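Local structure of uncharacterized ATP-binding protein MJ1010 (Methanocaldococcus jannaschii DSM 2661, 3BJO) at residues A[14-19]-A[95-100]; A[45-50]-A[67-72]; A[57-62]-A[83-88]. The protein is of unknown function but possibly binds ATP, with a C-terminal domain probably related to helix-turn-helix proteins. One frame throughout, in Å; residues are numbered along the deposited sequence.

Contact 1. Residues A[14-19]-A[95-100]; sequences DEISKL and VWNAIK
A98 turns its methyl group into helix 14-19, where E15, I16 and L19 close round it. From one side comes E15, its CG lying 3.8 Å from A98 CB; from another comes I16, with CG1 at 3.9 Å from the same methyl carbon. L19 completes the surround a turn later along its helix. With only a methyl group at the meeting point, the CA atoms of I16 and A98 come within 4.8 Å, and the helix segments approach to 8.6 Å between axes at a crossing of -63°.

The torsions decide which branch does the touching. L19 holds CG anti to its backbone N (chi1 -179°), and chi2 turns CD2 against the backbone of the other helix, 3.6 Å from I99 N. E15 starts in the same way, which puts its CG 3.7 Å from V95 N; the bend at chi2 (51°) then lays the carboxylate beside V95, with OE2 3.7 Å from V95 CG2. At the other margin the end of I16 meets the amide of N97, CD1 lying 4.0 Å from ND2, while OD1 of N97 bonds to R101.

The packing fixes the long helix 3-24 against the C-terminal helix 93-102: L19 continues onto V102 and L103, I16 onto R101 and V102, and V95 reaches P90 of strand 87-90 on the sheet side.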
loop_
_atom_site.group_PDB
_atom_site.type_symbol
_atom_site.label_atom_id
_atom_site.label_comp_id
_atom_site.label_asym_id
_atom_site.label_seq_id
_atom_site.Cartn_x
_atom_site.Cartn_y
_atom_site.Cartn_z
ATOM N N ASP A 14 -6.246 -13.981 -0.173
ATOM C CA ASP A 14 -6.575 -13.251 -1.379
ATOM C C ASP A 14 -5.842 -11.911 -1.448
ATOM O O ASP A 14 -5.376 -11.540 -2.509
ATOM C CB ASP A 14 -8.095 -13.006 -1.434
ATOM C CG ASP A 14 -8.535 -12.247 -2.675
ATOM O OD1 ASP A 14 -8.420 -12.823 -3.796
ATOM O OD2 ASP A 14 -9.051 -11.095 -2.506
ATOM N N GLU A 15 -5.774 -11.174 -0.334
ATOM C CA GLU A 15 -5.228 -9.843 -0.368
ATOM C C GLU A 15 -3.726 -9.959 -0.482
ATOM O O GLU A 15 -3.114 -9.116 -1.068
ATOM C CB GLU A 15 -5.585 -9.019 0.874
ATOM C CG GLU A 15 -4.812 -7.623 0.968
ATOM C CD GLU A 15 -4.907 -6.772 -0.315
ATOM O OE1 GLU A 15 -5.940 -6.862 -1.023
ATOM O OE2 GLU A 15 -3.937 -6.053 -0.646
ATOM N N ILE A 16 -3.144 -11.018 0.077
ATOM C CA ILE A 16 -1.741 -11.324 -0.134
ATOM C C ILE A 16 -1.412 -11.549 -1.618
ATOM O O ILE A 16 -0.413 -11.007 -2.113
ATOM C CB ILE A 16 -1.231 -12.514 0.770
ATOM C CG1 ILE A 16 -1.077 -12.035 2.228
ATOM C CG2 ILE A 16 0.145 -13.071 0.259
ATOM C CD1 ILE A 16 -0.819 -13.121 3.245
ATOM N N SER A 17 -2.224 -12.331 -2.326
ATOM C CA SER A 17 -2.019 -12.536 -3.749
ATOM C C SER A 17 -2.146 -11.215 -4.472
ATOM O O SER A 17 -1.380 -10.928 -5.381
ATOM C CB SER A 17 -3.060 -13.501 -4.357
ATOM O OG SER A 17 -3.110 -14.674 -3.576
ATOM N N LYS A 18 -3.119 -10.414 -4.077
ATOM C CA LYS A 18 -3.336 -9.132 -4.723
ATOM C C LYS A 18 -2.147 -8.187 -4.536
ATOM O O LYS A 18 -1.717 -7.504 -5.463
ATOM C CB LYS A 18 -4.629 -8.482 -4.199
ATOM C CG LYS A 18 -5.866 -8.970 -4.950
ATOM C CD LYS A 18 -7.192 -8.487 -4.319
ATOM C CE LYS A 18 -8.338 -9.204 -5.055
ATOM N NZ LYS A 18 -9.656 -9.324 -4.311
ATOM N N LEU A 19 -1.635 -8.108 -3.322
ATOM C CA LEU A 19 -0.534 -7.211 -3.071
ATOM C C LEU A 19 0.722 -7.708 -3.854
ATOM O O LEU A 19 1.446 -6.933 -4.433
ATOM C CB LEU A 19 -0.240 -7.166 -1.570
ATOM C CG LEU A 19 0.908 -6.203 -1.308
ATOM C CD1 LEU A 19 0.487 -4.751 -1.673
ATOM C CD2 LEU A 19 1.389 -6.357 0.182
ATOM N N VAL A 95 -5.107 -5.458 3.940
ATOM C CA VAL A 95 -3.978 -4.808 3.298
ATOM C C VAL A 95 -2.827 -4.771 4.305
ATOM O O VAL A 95 -1.723 -5.143 3.953
ATOM C CB VAL A 95 -4.317 -3.381 2.727
ATOM C CG1 VAL A 95 -3.044 -2.749 2.186
ATOM C CG2 VAL A 95 -5.432 -3.453 1.583
ATOM N N TRP A 96 -3.082 -4.323 5.546
ATOM C CA TRP A 96 -2.023 -4.313 6.576
ATOM C C TRP A 96 -1.343 -5.660 6.760
ATOM O O TRP A 96 -0.098 -5.775 6.741
ATOM C CB TRP A 96 -2.563 -3.809 7.923
ATOM C CG TRP A 96 -1.490 -3.373 8.891
ATOM C CD1 TRP A 96 -0.346 -2.651 8.609
ATOM C CD2 TRP A 96 -1.471 -3.609 10.299
ATOM N NE1 TRP A 96 0.388 -2.440 9.767
ATOM C CE2 TRP A 96 -0.274 -3.013 10.815
ATOM C CE3 TRP A 96 -2.347 -4.268 11.184
ATOM C CZ2 TRP A 96 0.060 -3.043 12.186
ATOM C CZ3 TRP A 96 -1.999 -4.328 12.538
ATOM C CH2 TRP A 96 -0.805 -3.718 13.025
ATOM N N ASN A 97 -2.163 -6.691 6.979
ATOM C CA ASN A 97 -1.632 -8.017 7.152
ATOM C C ASN A 97 -0.771 -8.412 5.943
ATOM O O ASN A 97 0.300 -8.979 6.094
ATOM C CB ASN A 97 -2.758 -9.033 7.327
ATOM C CG ASN A 97 -2.218 -10.441 7.504
ATOM O OD1 ASN A 97 -1.569 -10.748 8.519
ATOM N ND2 ASN A 97 -2.397 -11.281 6.461
ATOM N N ALA A 98 -1.257 -8.148 4.734
ATOM C CA ALA A 98 -0.501 -8.519 3.535
ATOM C C ALA A 98 0.892 -7.827 3.522
ATOM O O ALA A 98 1.941 -8.460 3.289
ATOM C CB ALA A 98 -1.337 -8.178 2.313
ATOM N N ILE A 99 0.929 -6.526 3.793
ATOM C CA ILE A 99 2.210 -5.837 3.897
ATOM C C ILE A 99 3.182 -6.552 4.882
ATOM O O ILE A 99 4.376 -6.784 4.580
ATOM C CB ILE A 99 2.022 -4.346 4.324
ATOM C CG1 ILE A 99 1.356 -3.548 3.201
ATOM C CG2 ILE A 99 3.380 -3.701 4.778
ATOM C CD1 ILE A 99 0.716 -2.219 3.705
ATOM N N LYS A 100 2.674 -6.894 6.056
ATOM C CA LYS A 100 3.482 -7.522 7.113
ATOM C C LYS A 100 3.948 -8.944 6.720
ATOM O O LYS A 100 4.994 -9.410 7.160
ATOM C CB LYS A 100 2.667 -7.616 8.416
ATOM C CG LYS A 100 2.228 -6.259 9.026
ATOM C CD LYS A 100 1.221 -6.447 10.189
ATOM C CE LYS A 100 1.925 -6.631 11.526
ATOM N NZ LYS A 100 1.029 -6.338 12.699
#

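Contact 2. Residues A[45-50]-A[67-72]; sequences EDIINA and KAVYVY
V69 is the first residue of 67-72 to meet helix 45-50, and it carries most of the contact. Its two methyl groups split the work. CG1, anti to the backbone N at chi1 175°, reaches the methyl group of A50, 3.8 Å from A50 CB, and also lies 3.9 Å from D46 O, over the backbone of the facing helix. CG2, anti instead to the carbonyl carbon, rests against D46 CB at 3.8 Å. The valine thus wedges between two residues one turn apart, D46 and A50, with I47 beside them; the CA atoms of I47 and V69 are 6.2 Å apart. Of the D46 side chain it is CB that touches V69; the carboxylate forms a salt bridge with R43.

Y70 turns off the interface and packs on V62. Three residues after V69, Y72 comes back to the same side of its helix. With CG anti to the backbone N (chi1 178°), Y72 carries its ring to I47, whose CD1 lies 3.8 Å from Y72 CE2. The two side chains cross at about a right angle, and I47 CD1 approaches the ring obliquely, near CD2 and CE2. The side-chain packing is mainly between carbon atoms, and most of it is buried.

The segment axes stand 9.9 Å apart at a crossing of -77°, joining helices 44-52 and 67-75, which precede and follow strand 60-61 in a domain assigned to the helix-turn-helix clan. Around the pair, I47 also touches F22 of helix 3-24 and L73, while Y72 lies against L26, P31 and V33, the last belonging to strand 32-35.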
loop_
_atom_site.group_PDB
_atom_site.type_symbol
_atom_site.label_atom_id
_atom_site.label_comp_id
_atom_site.label_asym_id
_atom_site.label_seq_id
_atom_site.Cartn_x
_atom_site.Cartn_y
_atom_site.Cartn_z
ATOM N N GLU A 45 11.413 0.529 -5.864
ATOM C CA GLU A 45 12.180 0.656 -4.626
ATOM C C GLU A 45 11.522 1.661 -3.686
ATOM O O GLU A 45 11.469 1.437 -2.520
ATOM C CB GLU A 45 13.649 1.054 -4.897
ATOM C CG GLU A 45 14.364 0.205 -5.941
ATOM C CD GLU A 45 13.916 0.525 -7.375
ATOM O OE1 GLU A 45 14.375 1.519 -7.948
ATOM O OE2 GLU A 45 13.116 -0.223 -7.936
ATOM N N ASP A 46 11.041 2.781 -4.222
ATOM C CA ASP A 46 10.462 3.860 -3.412
ATOM C C ASP A 46 9.140 3.382 -2.777
ATOM O O ASP A 46 8.786 3.715 -1.617
ATOM C CB ASP A 46 10.139 5.105 -4.296
ATOM C CG ASP A 46 11.361 5.645 -5.098
ATOM O OD1 ASP A 46 12.518 5.471 -4.605
ATOM O OD2 ASP A 46 11.136 6.211 -6.238
ATOM N N ILE A 47 8.397 2.629 -3.576
ATOM C CA ILE A 47 7.114 2.105 -3.162
ATOM C C ILE A 47 7.285 1.090 -1.992
ATOM O O ILE A 47 6.555 1.153 -0.988
ATOM C CB ILE A 47 6.406 1.476 -4.400
ATOM C CG1 ILE A 47 5.883 2.609 -5.304
ATOM C CG2 ILE A 47 5.217 0.564 -3.949
ATOM C CD1 ILE A 47 5.713 2.275 -6.802
ATOM N N ILE A 48 8.233 0.164 -2.154
ATOM C CA ILE A 48 8.602 -0.842 -1.134
ATOM C C ILE A 48 9.046 -0.143 0.131
ATOM O O ILE A 48 8.601 -0.464 1.217
ATOM C CB ILE A 48 9.724 -1.760 -1.661
ATOM C CG1 ILE A 48 9.285 -2.534 -2.937
ATOM C CG2 ILE A 48 10.352 -2.639 -0.543
ATOM C CD1 ILE A 48 8.639 -3.902 -2.723
ATOM N N ASN A 49 9.932 0.824 0.002
ATOM C CA ASN A 49 10.351 1.595 1.177
ATOM C C ASN A 49 9.199 2.230 1.967
ATOM O O ASN A 49 9.194 2.143 3.177
ATOM C CB ASN A 49 11.464 2.609 0.809
ATOM C CG ASN A 49 12.793 1.902 0.524
ATOM O OD1 ASN A 49 12.914 0.694 0.744
ATOM N ND2 ASN A 49 13.778 2.637 0.046
ATOM N N ALA A 50 8.201 2.810 1.279
ATOM C CA ALA A 50 7.109 3.454 1.969
ATOM C C ALA A 50 6.256 2.396 2.672
ATOM O O ALA A 50 5.821 2.565 3.825
ATOM C CB ALA A 50 6.227 4.223 0.948
ATOM N N LYS A 67 5.180 12.547 -1.706
ATOM C CA LYS A 67 3.831 12.728 -2.118
ATOM C C LYS A 67 3.532 11.893 -3.359
ATOM O O LYS A 67 2.534 11.207 -3.372
ATOM C CB LYS A 67 3.460 14.218 -2.285
ATOM C CG LYS A 67 1.959 14.406 -2.694
ATOM C CD LYS A 67 1.519 15.868 -2.637
ATOM C CE LYS A 67 0.011 15.979 -2.918
ATOM N NZ LYS A 67 -0.426 17.377 -3.009
ATOM N N ALA A 68 4.415 11.897 -4.357
ATOM C CA ALA A 68 4.156 11.130 -5.581
ATOM C C ALA A 68 3.947 9.677 -5.240
ATOM O O ALA A 68 3.082 9.035 -5.811
ATOM C CB ALA A 68 5.310 11.246 -6.546
ATOM N N VAL A 69 4.762 9.174 -4.300
ATOM C CA VAL A 69 4.675 7.758 -3.874
ATOM C C VAL A 69 3.361 7.475 -3.144
ATOM O O VAL A 69 2.638 6.542 -3.494
ATOM C CB VAL A 69 5.873 7.320 -2.998
ATOM C CG1 VAL A 69 5.630 5.859 -2.483
ATOM C CG2 VAL A 69 7.179 7.444 -3.753
ATOM N N TYR A 70 3.003 8.281 -2.139
ATOM C CA TYR A 70 1.762 7.940 -1.456
ATOM C C TYR A 70 0.500 8.239 -2.282
ATOM O O TYR A 70 -0.523 7.563 -2.103
ATOM C CB TYR A 70 1.709 8.462 0.005
ATOM C CG TYR A 70 1.553 9.980 0.209
ATOM C CD1 TYR A 70 2.607 10.755 0.751
ATOM C CD2 TYR A 70 0.360 10.600 -0.082
ATOM C CE1 TYR A 70 2.441 12.143 0.967
ATOM C CE2 TYR A 70 0.174 11.960 0.123
ATOM C CZ TYR A 70 1.212 12.720 0.633
ATOM O OH TYR A 70 0.993 14.045 0.781
ATOM N N VAL A 71 0.538 9.260 -3.149
ATOM C CA VAL A 71 -0.590 9.484 -4.090
ATOM C C VAL A 71 -0.827 8.239 -4.978
ATOM O O VAL A 71 -1.971 7.826 -5.192
ATOM C CB VAL A 71 -0.386 10.718 -4.953
ATOM C CG1 VAL A 71 -1.314 10.696 -6.212
ATOM C CG2 VAL A 71 -0.664 11.977 -4.121
ATOM N N TYR A 72 0.260 7.647 -5.481
ATOM C CA TYR A 72 0.140 6.416 -6.270
ATOM C C TYR A 72 -0.511 5.324 -5.420
ATOM O O TYR A 72 -1.418 4.644 -5.880
ATOM C CB TYR A 72 1.535 5.991 -6.804
ATOM C CG TYR A 72 1.557 4.690 -7.604
ATOM C CD1 TYR A 72 1.092 4.639 -8.913
ATOM C CD2 TYR A 72 2.022 3.510 -7.033
ATOM C CE1 TYR A 72 1.103 3.414 -9.648
ATOM C CE2 TYR A 72 2.029 2.302 -7.749
ATOM C CZ TYR A 72 1.571 2.280 -9.045
ATOM O OH TYR A 72 1.566 1.085 -9.710
#

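Contact 3. Residues A[57-62]-A[83-88]; sequences KYEIEV and PQRGTL. With FMT (formic acid), chain B.
A single carboxylate oxygen of E59 gathers two donors from the opposing segment: OE2 accepts from T87 OG1 at 2.7 Å and from R85 NE at 2.8 Å. The hydroxyl arrives on the anti side, somewhat out of the carboxylate plane, whereas the arginine comes nearly along the C-O axis. The second bond is also a salt bridge, made through NE alone, with the guanidinium and carboxylate planes 88° apart. T87 can serve because OG1 sits between its own N and carbonyl carbon (chi1 64°), turned up to the glutamate. R85 has a further partner in the ring of Y82, a cation-pi contact.

Beside this cluster the backbones pair as antiparallel strands. I60 N bonds to L88 O at 2.8 Å and L88 N returns the bond to I60 O at 2.7 Å; E61 and T87 form the next, non-hydrogen-bonded pair. Beyond this pair comes G86, which with T87 faces Y82 in a G1 beta bulge, its positive phi suiting glycine. The three-stranded sheet, ordered 60-61, 87-90, 79-82, is consistent with a winged-helix fold, 79-82 and 87-90 forming the wing-like hairpin. At the bulge V62 N donates to G86 O at 3.0 Å from well above the carbonyl plane, 48° out of it. V62 CG1 packs crosswise on L88, 3.7 Å from L88 CG, and both side chains also touch Y70. On its outer edge strand 60-61 gives E61 N to a formate, probably from the crystallisation liquor, in a nearly straight bond to O1; K64 NZ is also hydrogen-bonded to the formate.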
loop_
_atom_site.group_PDB
_atom_site.type_symbol
_atom_site.label_atom_id
_atom_site.label_comp_id
_atom_site.label_asym_id
_atom_site.label_seq_id
_atom_site.Cartn_x
_atom_site.Cartn_y
_atom_site.Cartn_z
ATOM N N LYS A 57 3.715 -0.367 12.282
ATOM C CA LYS A 57 2.814 0.686 12.728
ATOM C C LYS A 57 1.688 0.886 11.751
ATOM O O LYS A 57 1.938 0.995 10.551
ATOM C CB LYS A 57 3.572 1.993 12.894
ATOM C CG LYS A 57 2.951 2.895 13.928
ATOM C CD LYS A 57 3.601 4.271 13.850
ATOM C CE LYS A 57 3.125 5.179 14.980
ATOM N NZ LYS A 57 1.658 5.106 15.233
ATOM N N TYR A 58 0.447 0.929 12.251
ATOM C CA TYR A 58 -0.715 0.941 11.362
ATOM C C TYR A 58 -0.846 2.284 10.672
ATOM O O TYR A 58 -1.236 2.350 9.522
ATOM C CB TYR A 58 -2.015 0.592 12.120
ATOM C CG TYR A 58 -3.250 0.390 11.258
ATOM C CD1 TYR A 58 -3.379 -0.719 10.456
ATOM C CD2 TYR A 58 -4.320 1.286 11.314
ATOM C CE1 TYR A 58 -4.550 -0.942 9.663
ATOM C CE2 TYR A 58 -5.503 1.083 10.540
ATOM C CZ TYR A 58 -5.594 -0.035 9.711
ATOM O OH TYR A 58 -6.732 -0.252 8.931
ATOM N N GLU A 59 -0.466 3.346 11.366
ATOM C CA GLU A 59 -0.706 4.698 10.891
ATOM C C GLU A 59 0.601 5.449 10.706
ATOM O O GLU A 59 1.372 5.611 11.658
ATOM C CB GLU A 59 -1.616 5.453 11.873
ATOM C CG GLU A 59 -2.014 6.849 11.390
ATOM C CD GLU A 59 -2.960 7.589 12.362
ATOM O OE1 GLU A 59 -2.992 7.256 13.581
ATOM O OE2 GLU A 59 -3.655 8.531 11.900
ATOM N N ILE A 60 0.834 5.914 9.481
ATOM C CA ILE A 60 2.133 6.516 9.106
ATOM C C ILE A 60 2.045 7.988 8.670
ATOM O O ILE A 60 1.200 8.357 7.877
ATOM C CB ILE A 60 2.851 5.681 8.020
ATOM C CG1 ILE A 60 3.235 4.276 8.559
ATOM C CG2 ILE A 60 4.148 6.410 7.463
ATOM C CD1 ILE A 60 4.230 4.275 9.764
ATOM N N GLU A 61 2.947 8.808 9.174
ATOM C CA GLU A 61 3.007 10.234 8.775
ATOM C C GLU A 61 3.367 10.460 7.309
ATOM O O GLU A 61 4.363 9.891 6.807
ATOM C CB GLU A 61 3.986 10.956 9.672
ATOM C CG GLU A 61 3.422 11.155 11.100
ATOM C CD GLU A 61 4.475 11.526 12.092
ATOM O OE1 GLU A 61 5.649 11.609 11.719
ATOM O OE2 GLU A 61 4.137 11.739 13.265
ATOM N N VAL A 62 2.577 11.290 6.614
ATOM C CA VAL A 62 2.837 11.527 5.190
ATOM C C VAL A 62 4.235 12.148 4.957
ATOM O O VAL A 62 4.791 12.030 3.875
ATOM C CB VAL A 62 1.789 12.428 4.519
ATOM C CG1 VAL A 62 0.432 11.790 4.546
ATOM C CG2 VAL A 62 1.739 13.840 5.149
ATOM N N PRO A 83 -5.657 13.918 5.319
ATOM C CA PRO A 83 -4.845 15.112 5.039
ATOM C C PRO A 83 -4.705 16.011 6.257
ATOM O O PRO A 83 -3.620 16.546 6.494
ATOM C CB PRO A 83 -5.631 15.819 3.925
ATOM C CG PRO A 83 -6.433 14.696 3.283
ATOM C CD PRO A 83 -6.856 13.871 4.467
ATOM N N GLN A 84 -5.788 16.109 7.031
ATOM C CA GLN A 84 -5.839 16.920 8.234
ATOM C C GLN A 84 -4.894 16.318 9.264
ATOM O O GLN A 84 -4.053 17.027 9.774
ATOM C CB GLN A 84 -7.281 17.009 8.768
ATOM C CG GLN A 84 -7.705 18.379 9.247
ATOM C CD GLN A 84 -9.239 18.559 9.295
ATOM O OE1 GLN A 84 -9.974 17.795 9.959
ATOM N NE2 GLN A 84 -9.723 19.583 8.594
ATOM N N ARG A 85 -4.998 15.009 9.530
ATOM C CA ARG A 85 -4.034 14.328 10.433
ATOM C C ARG A 85 -2.573 14.344 9.913
ATOM O O ARG A 85 -1.622 14.313 10.699
ATOM C CB ARG A 85 -4.470 12.873 10.726
ATOM C CG ARG A 85 -5.677 12.762 11.661
ATOM C CD ARG A 85 -5.572 11.513 12.589
ATOM N NE ARG A 85 -5.916 10.250 11.943
ATOM C CZ ARG A 85 -7.150 9.749 11.854
ATOM N NH1 ARG A 85 -8.176 10.409 12.371
ATOM N NH2 ARG A 85 -7.365 8.584 11.239
ATOM N N GLY A 86 -2.419 14.404 8.591
ATOM C CA GLY A 86 -1.131 14.227 7.916
ATOM C C GLY A 86 -0.632 12.803 8.080
ATOM O O GLY A 86 0.557 12.570 8.362
ATOM N N THR A 87 -1.540 11.847 7.917
ATOM C CA THR A 87 -1.176 10.434 8.080
ATOM C C THR A 87 -1.824 9.568 6.985
ATOM O O THR A 87 -2.751 10.007 6.273
ATOM C CB THR A 87 -1.545 9.888 9.493
ATOM O OG1 THR A 87 -2.966 9.931 9.644
ATOM C CG2 THR A 87 -0.905 10.730 10.652
ATOM N N LEU A 88 -1.336 8.336 6.870
ATOM C CA LEU A 88 -1.831 7.387 5.923
ATOM C C LEU A 88 -2.063 6.096 6.718
ATOM O O LEU A 88 -1.374 5.857 7.756
ATOM C CB LEU A 88 -0.756 7.155 4.842
ATOM C CG LEU A 88 -0.466 8.272 3.854
ATOM C CD1 LEU A 88 1.065 8.291 3.519
ATOM C CD2 LEU A 88 -1.323 8.026 2.587
HETATM C C FMT B . 4.402 7.799 12.377
HETATM O O1 FMT B . 4.732 7.810 11.189
HETATM O O2 FMT B . 3.245 7.886 12.769
#

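The three contacts belong to one domain. Contact 2 and contact 3 interlock along the chain, since helix 44-52 runs on to strand 60-61 and this in turn to helix 67-75; their centres are about 14 Å apart. Y70 joins them, with its CB 3.6 Å from L88 CD1 and its CE1 3.6 Å from V62 CB. Contact 1 encloses both in sequence. Its centre lies about 19 Å from that of contact 3, yet W96 reaches across, CD2 coming 3.5 Å from Y58 CD1 in an edge-to-face packing of the rings. Contacts 1 and 2 do not touch, their nearest atoms being about 7 Å apart. The formate sits on contact 3, at strand 60-61.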